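Local coordinates for Lin1909 protein (Listeria innocua, PDB 3FIJ), which binds manganese and, as a member of the peptidase C26 family, may hydrolyse gamma-glutamyl-gamma-aminobutyrate, at residues V34-K39 with L221-D226; Q57-V62 with R102-A107. One frame throughout, in Å; residues are numbered along the deposited sequence.

Interaction 1. Residues V34-K39 with L221-D226; sequences VDAIQK and LMFQTD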
loop_
_atom_site.group_PDB
_atom_site.type_symbol
_atom_site.label_atom_id
_atom_site.label_comp_id
_atom_site.label_asym_id
_atom_site.label_seq_id
_atom_site.Cartn_x
_atom_site.Cartn_y
_atom_site.Cartn_z
ATOM N N VAL A 34 28.240 -10.884 -1.507
ATOM C CA VAL A 34 29.156 -11.217 -0.417
ATOM C C VAL A 34 28.984 -12.689 -0.031
ATOM O O VAL A 34 29.950 -13.337 0.366
ATOM C CB VAL A 34 28.977 -10.300 0.861
ATOM C CG1 VAL A 34 28.357 -8.973 0.480
ATOM C CG2 VAL A 34 28.183 -11.011 1.935
ATOM N N ASP A 35 27.764 -13.214 -0.150
ATOM C CA ASP A 35 27.527 -14.628 0.159
ATOM C C ASP A 35 28.386 -15.441 -0.804
ATOM O O ASP A 35 29.099 -16.357 -0.409
ATOM C CB ASP A 35 26.059 -15.029 -0.055
ATOM C CG ASP A 35 25.108 -14.387 0.947
ATOM O OD1 ASP A 35 25.545 -14.006 2.055
ATOM O OD2 ASP A 35 23.902 -14.287 0.623
ATOM N N ALA A 36 28.307 -15.087 -2.079
ATOM C CA ALA A 36 29.072 -15.765 -3.115
ATOM C C ALA A 36 30.567 -15.754 -2.808
ATOM O O ALA A 36 31.227 -16.787 -2.851
ATOM C CB ALA A 36 28.807 -15.101 -4.461
ATOM N N ILE A 37 31.107 -14.586 -2.499
ATOM C CA ILE A 37 32.525 -14.494 -2.207
ATOM C C ILE A 37 32.894 -15.312 -0.979
ATOM O O ILE A 37 33.884 -16.044 -0.987
ATOM C CB ILE A 37 32.957 -13.028 -1.988
ATOM C CG1 ILE A 37 32.826 -12.247 -3.300
ATOM C CG2 ILE A 37 34.378 -12.977 -1.441
ATOM C CD1 ILE A 37 33.520 -12.891 -4.466
ATOM N N GLN A 38 32.097 -15.195 0.076
ATOM C CA GLN A 38 32.375 -15.929 1.303
ATOM C C GLN A 38 32.296 -17.439 1.118
ATOM O O GLN A 38 33.112 -18.174 1.670
ATOM C CB GLN A 38 31.429 -15.481 2.415
ATOM C CG GLN A 38 31.817 -14.138 3.023
ATOM C CD GLN A 38 30.747 -13.588 3.949
ATOM O OE1 GLN A 38 30.971 -12.602 4.657
ATOM N NE2 GLN A 38 29.575 -14.213 3.942
ATOM N N LYS A 39 31.333 -17.901 0.331
ATOM C CA LYS A 39 31.191 -19.327 0.085
ATOM C C LYS A 39 32.424 -19.859 -0.641
ATOM O O LYS A 39 32.837 -20.991 -0.436
ATOM C CB LYS A 39 29.940 -19.594 -0.761
ATOM C CG LYS A 39 29.946 -20.925 -1.529
ATOM C CD LYS A 39 29.973 -22.150 -0.614
ATOM C CE LYS A 39 28.621 -22.837 -0.542
ATOM N NZ LYS A 39 28.148 -23.324 -1.873
ATOM N N LEU A 221 22.733 -14.847 -7.982
ATOM C CA LEU A 221 21.395 -15.290 -7.637
ATOM C C LEU A 221 21.185 -16.760 -7.977
ATOM O O LEU A 221 20.172 -17.338 -7.607
ATOM C CB LEU A 221 20.353 -14.437 -8.365
ATOM C CG LEU A 221 20.449 -12.929 -8.130
ATOM C CD1 LEU A 221 19.299 -12.251 -8.850
ATOM C CD2 LEU A 221 20.406 -12.621 -6.631
HETATM N N MSE A 222 22.152 -17.359 -8.667
HETATM C CA MSE A 222 22.068 -18.765 -9.075
HETATM C C MSE A 222 23.082 -19.680 -8.380
HETATM O O MSE A 222 22.859 -20.879 -8.282
HETATM C CB MSE A 222 22.305 -18.907 -10.587
HETATM C CG MSE A 222 21.558 -17.940 -11.497
HETATM SE SE MSE A 222 22.111 -18.183 -13.387
HETATM C CE MSE A 222 23.965 -17.698 -13.230
ATOM N N PHE A 223 24.192 -19.127 -7.907
ATOM C CA PHE A 223 25.233 -19.960 -7.309
ATOM C C PHE A 223 24.791 -20.856 -6.165
ATOM O O PHE A 223 25.339 -21.931 -5.981
ATOM C CB PHE A 223 26.425 -19.097 -6.875
ATOM C CG PHE A 223 26.353 -18.617 -5.456
ATOM C CD1 PHE A 223 26.801 -19.421 -4.412
ATOM C CD2 PHE A 223 25.829 -17.366 -5.162
ATOM C CE1 PHE A 223 26.727 -18.985 -3.096
ATOM C CE2 PHE A 223 25.750 -16.918 -3.845
ATOM C CZ PHE A 223 26.201 -17.731 -2.810
ATOM N N GLN A 224 23.810 -20.421 -5.391
ATOM C CA GLN A 224 23.329 -21.233 -4.286
ATOM C C GLN A 224 22.703 -22.539 -4.821
ATOM O O GLN A 224 22.691 -23.563 -4.129
ATOM C CB GLN A 224 22.296 -20.442 -3.468
ATOM C CG GLN A 224 22.738 -19.014 -3.127
ATOM C CD GLN A 224 22.355 -17.963 -4.192
ATOM O OE1 GLN A 224 22.514 -18.177 -5.398
ATOM N NE2 GLN A 224 21.864 -16.813 -3.728
ATOM N N THR A 225 22.197 -22.506 -6.051
ATOM C CA THR A 225 21.571 -23.688 -6.636
ATOM C C THR A 225 22.070 -24.020 -8.033
ATOM O O THR A 225 21.355 -24.648 -8.807
ATOM C CB THR A 225 20.047 -23.536 -6.731
ATOM O OG1 THR A 225 19.721 -22.543 -7.715
ATOM C CG2 THR A 225 19.468 -23.120 -5.381
ATOM N N ASP A 226 23.285 -23.599 -8.361
ATOM C CA ASP A 226 23.858 -23.869 -9.678
ATOM C C ASP A 226 25.370 -23.887 -9.509
ATOM O O ASP A 226 26.025 -22.853 -9.574
ATOM C CB ASP A 226 23.448 -22.781 -10.674
ATOM C CG ASP A 226 23.917 -23.073 -12.094
ATOM O OD1 ASP A 226 24.513 -22.170 -12.714
ATOM O OD2 ASP A 226 23.684 -24.197 -12.597
#

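Interaction 2. Residues Q57-V62 with R102-A107; sequences QAISLV and RAALDA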
loop_
_atom_site.group_PDB
_atom_site.type_symbol
_atom_site.label_atom_id
_atom_site.label_comp_id
_atom_site.label_asym_id
_atom_site.label_seq_id
_atom_site.Cartn_x
_atom_site.Cartn_y
_atom_site.Cartn_z
ATOM N N GLN A 57 43.752 3.914 -3.811
ATOM C CA GLN A 57 43.875 3.493 -2.419
ATOM C C GLN A 57 42.896 2.348 -2.161
ATOM O O GLN A 57 43.153 1.453 -1.355
ATOM C CB GLN A 57 43.568 4.644 -1.450
ATOM C CG GLN A 57 43.719 4.227 0.010
ATOM C CD GLN A 57 43.367 5.325 1.006
ATOM O OE1 GLN A 57 43.558 5.162 2.210
ATOM N NE2 GLN A 57 42.847 6.437 0.510
ATOM N N ALA A 58 41.765 2.384 -2.851
ATOM C CA ALA A 58 40.761 1.348 -2.694
ATOM C C ALA A 58 41.305 0.003 -3.189
ATOM O O ALA A 58 41.229 -0.994 -2.474
ATOM C CB ALA A 58 39.497 1.727 -3.456
ATOM N N ILE A 59 41.852 -0.018 -4.406
ATOM C CA ILE A 59 42.403 -1.248 -4.975
ATOM C C ILE A 59 43.634 -1.727 -4.212
ATOM O O ILE A 59 43.920 -2.918 -4.169
ATOM C CB ILE A 59 42.759 -1.060 -6.484
ATOM C CG1 ILE A 59 41.484 -1.104 -7.325
ATOM C CG2 ILE A 59 43.685 -2.161 -6.969
ATOM C CD1 ILE A 59 40.568 0.053 -7.086
ATOM N N SER A 60 44.356 -0.810 -3.587
ATOM C CA SER A 60 45.538 -1.215 -2.846
ATOM C C SER A 60 45.220 -2.216 -1.738
ATOM O O SER A 60 46.022 -3.108 -1.473
ATOM C CB SER A 60 46.271 0.002 -2.253
ATOM O OG SER A 60 45.540 0.607 -1.200
ATOM N N LEU A 61 44.063 -2.109 -1.089
ATOM C CA LEU A 61 43.801 -3.074 -0.030
ATOM C C LEU A 61 43.008 -4.319 -0.398
ATOM O O LEU A 61 42.668 -5.112 0.473
ATOM C CB LEU A 61 43.195 -2.401 1.216
ATOM C CG LEU A 61 41.969 -1.495 1.213
ATOM C CD1 LEU A 61 42.378 -0.062 0.994
ATOM C CD2 LEU A 61 41.001 -1.983 0.165
ATOM N N VAL A 62 42.730 -4.514 -1.681
ATOM C CA VAL A 62 42.012 -5.716 -2.103
ATOM C C VAL A 62 42.886 -6.494 -3.080
ATOM O O VAL A 62 43.823 -5.939 -3.661
ATOM C CB VAL A 62 40.660 -5.387 -2.806
ATOM C CG1 VAL A 62 39.909 -4.318 -2.025
ATOM C CG2 VAL A 62 40.899 -4.951 -4.249
ATOM N N ARG A 102 40.315 1.102 -13.780
ATOM C CA ARG A 102 41.595 1.611 -14.266
ATOM C C ARG A 102 42.700 1.344 -13.242
ATOM O O ARG A 102 43.787 0.878 -13.595
ATOM C CB ARG A 102 41.484 3.110 -14.580
ATOM C CG ARG A 102 40.633 3.358 -15.819
ATOM C CD ARG A 102 40.296 4.825 -16.087
ATOM N NE ARG A 102 39.490 4.936 -17.303
ATOM C CZ ARG A 102 38.987 6.069 -17.781
ATOM N NH1 ARG A 102 39.204 7.218 -17.148
ATOM N NH2 ARG A 102 38.257 6.045 -18.890
ATOM N N ALA A 103 42.416 1.619 -11.973
ATOM C CA ALA A 103 43.391 1.376 -10.918
ATOM C C ALA A 103 43.647 -0.124 -10.776
ATOM O O ALA A 103 44.769 -0.539 -10.498
ATOM C CB ALA A 103 42.893 1.957 -9.589
ATOM N N ALA A 104 42.600 -0.930 -10.968
ATOM C CA ALA A 104 42.698 -2.388 -10.873
ATOM C C ALA A 104 43.510 -2.938 -12.043
ATOM O O ALA A 104 44.302 -3.866 -11.893
ATOM C CB ALA A 104 41.301 -3.009 -10.871
ATOM N N LEU A 105 43.293 -2.367 -13.219
ATOM C CA LEU A 105 44.028 -2.780 -14.400
ATOM C C LEU A 105 45.497 -2.431 -14.190
ATOM O O LEU A 105 46.381 -3.254 -14.433
ATOM C CB LEU A 105 43.475 -2.063 -15.639
ATOM C CG LEU A 105 42.179 -2.678 -16.177
ATOM C CD1 LEU A 105 41.575 -1.784 -17.244
ATOM C CD2 LEU A 105 42.482 -4.067 -16.734
ATOM N N ASP A 106 45.747 -1.215 -13.708
ATOM C CA ASP A 106 47.114 -0.771 -13.474
ATOM C C ASP A 106 47.858 -1.681 -12.490
ATOM O O ASP A 106 49.089 -1.780 -12.526
ATOM C CB ASP A 106 47.125 0.670 -12.953
ATOM C CG ASP A 106 48.536 1.237 -12.846
ATOM O OD1 ASP A 106 48.692 2.373 -12.341
ATOM O OD2 ASP A 106 49.492 0.544 -13.273
ATOM N N ALA A 107 47.111 -2.346 -11.616
ATOM C CA ALA A 107 47.707 -3.239 -10.628
ATOM C C ALA A 107 47.713 -4.692 -11.094
ATOM O O ALA A 107 48.257 -5.564 -10.416
ATOM C CB ALA A 107 46.961 -3.116 -9.306
#

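Interaction 1. Residues V34-K39 with L221-D226
Phe223 reaches out of the 221-226 loop and lays its ring against one flank of the 34-39 helical turn. The central interaction is a CH-pi contact: Ala36 CA sits over one ring face, 3.8 Å from the centroid of the Phe223 ring and 26° off its normal, displaced toward the rim. On the opposite face lies the CG of Phe223's own neighbour, Gln224, which leaves the ring held between helix and loop.

Apolar packing surrounds this. Ala36 CB touches Phe223 CE2 at 3.6 Å, and the small methyl lets the ring come close to the helix backbone, where Phe223 CZ is 3.5 Å from Ala36 N. Asp35 adds its CB, 3.9 Å from Phe223 CZ. One turn on, Lys39 CB stands 4.0 Å from Phe223 CE1. Lys39 CG lies anti to the backbone N (chi1 158°), which sends it past CE1 of the Phe223 ring, the chain running obliquely across before it bends toward a salt bridge between its NZ and Glu230.

No hydrogen bond joins the segments: this is loop-to-helix packing in an alpha/beta fold of the class I glutamine amidotransferase-like kind. Helix 227-241, N-capped by Asp226, completes it, with Phe233 against Ala36 and Ser229 and Glu230 against Phe223. From the other side of helix 31-40, Val34 and Ile37 pack onto strands 6-10 and 43-47 of the central sheet.

Interaction 2. Residues Q57-V62 with R102-A107
Ile59 meets Ala103, Ala104 and Ala107 with a different part of its side chain for each, and accounts for the whole of this helix-to-helix contact. Its CB points at helix 91-106 and there divides into two branches. The CG2 branch, anti to the backbone N, runs toward the C-terminal end of the opposing segment: Ile59 CG2 lies 4.0 Å from Ala103 O and 4.1 Å from the CB of Ala107. The other branch starts beside the backbone N (chi1 -77°). Ile59 CG1 settles against the helix backbone, 3.8 Å from Ala104 N, and also meets the methyl of that residue, Ala104 CB, at 4.0 Å. The chain turns again at chi2 (67°), and Ile59 CD1 ends 3.9 Å from Ala103 CB.

Ile59 CA and Ala104 CA come within 6.0 Å, an approach the small methyls of the three alanines permit. The side chains meet through apolar atoms alone, and no hydrogen bond crosses the contact. It is plain helix-helix packing, one isoleucine set against a small-residue patch, away from the manganese site. Lys109 NZ bonds the carbonyls of Ile59 and Val62, tying the end of helix 55-60 to the chain that follows helix 91-106. Leu100 of helix 91-106 also packs on Ile59, while Ala104 rests on Ile111 of strand 111-114 and Val62 on Ile45 of strand 43-47.

In the fold
From the N terminus the chain runs through strand 6-10 to helix 31-40, whose 34-39 turn meets its partner only near the end of the chain. Strand 43-47, helix 55-60, strand 64-67 and helix 91-106 follow, and here interaction 2 closes a short loop of 39 intervening residues, joining two successive helices that connect parallel strands of the central sheet. Strand 111-114, helix 116-124 and the remaining strands come next. After strand 212-215, interaction 1 brings the 221-226 loop back to helix 31-40, closing a far longer loop that wholly encloses interaction 2. The two do not touch: their centres are 24 Å apart and their nearest atoms about 10 Å.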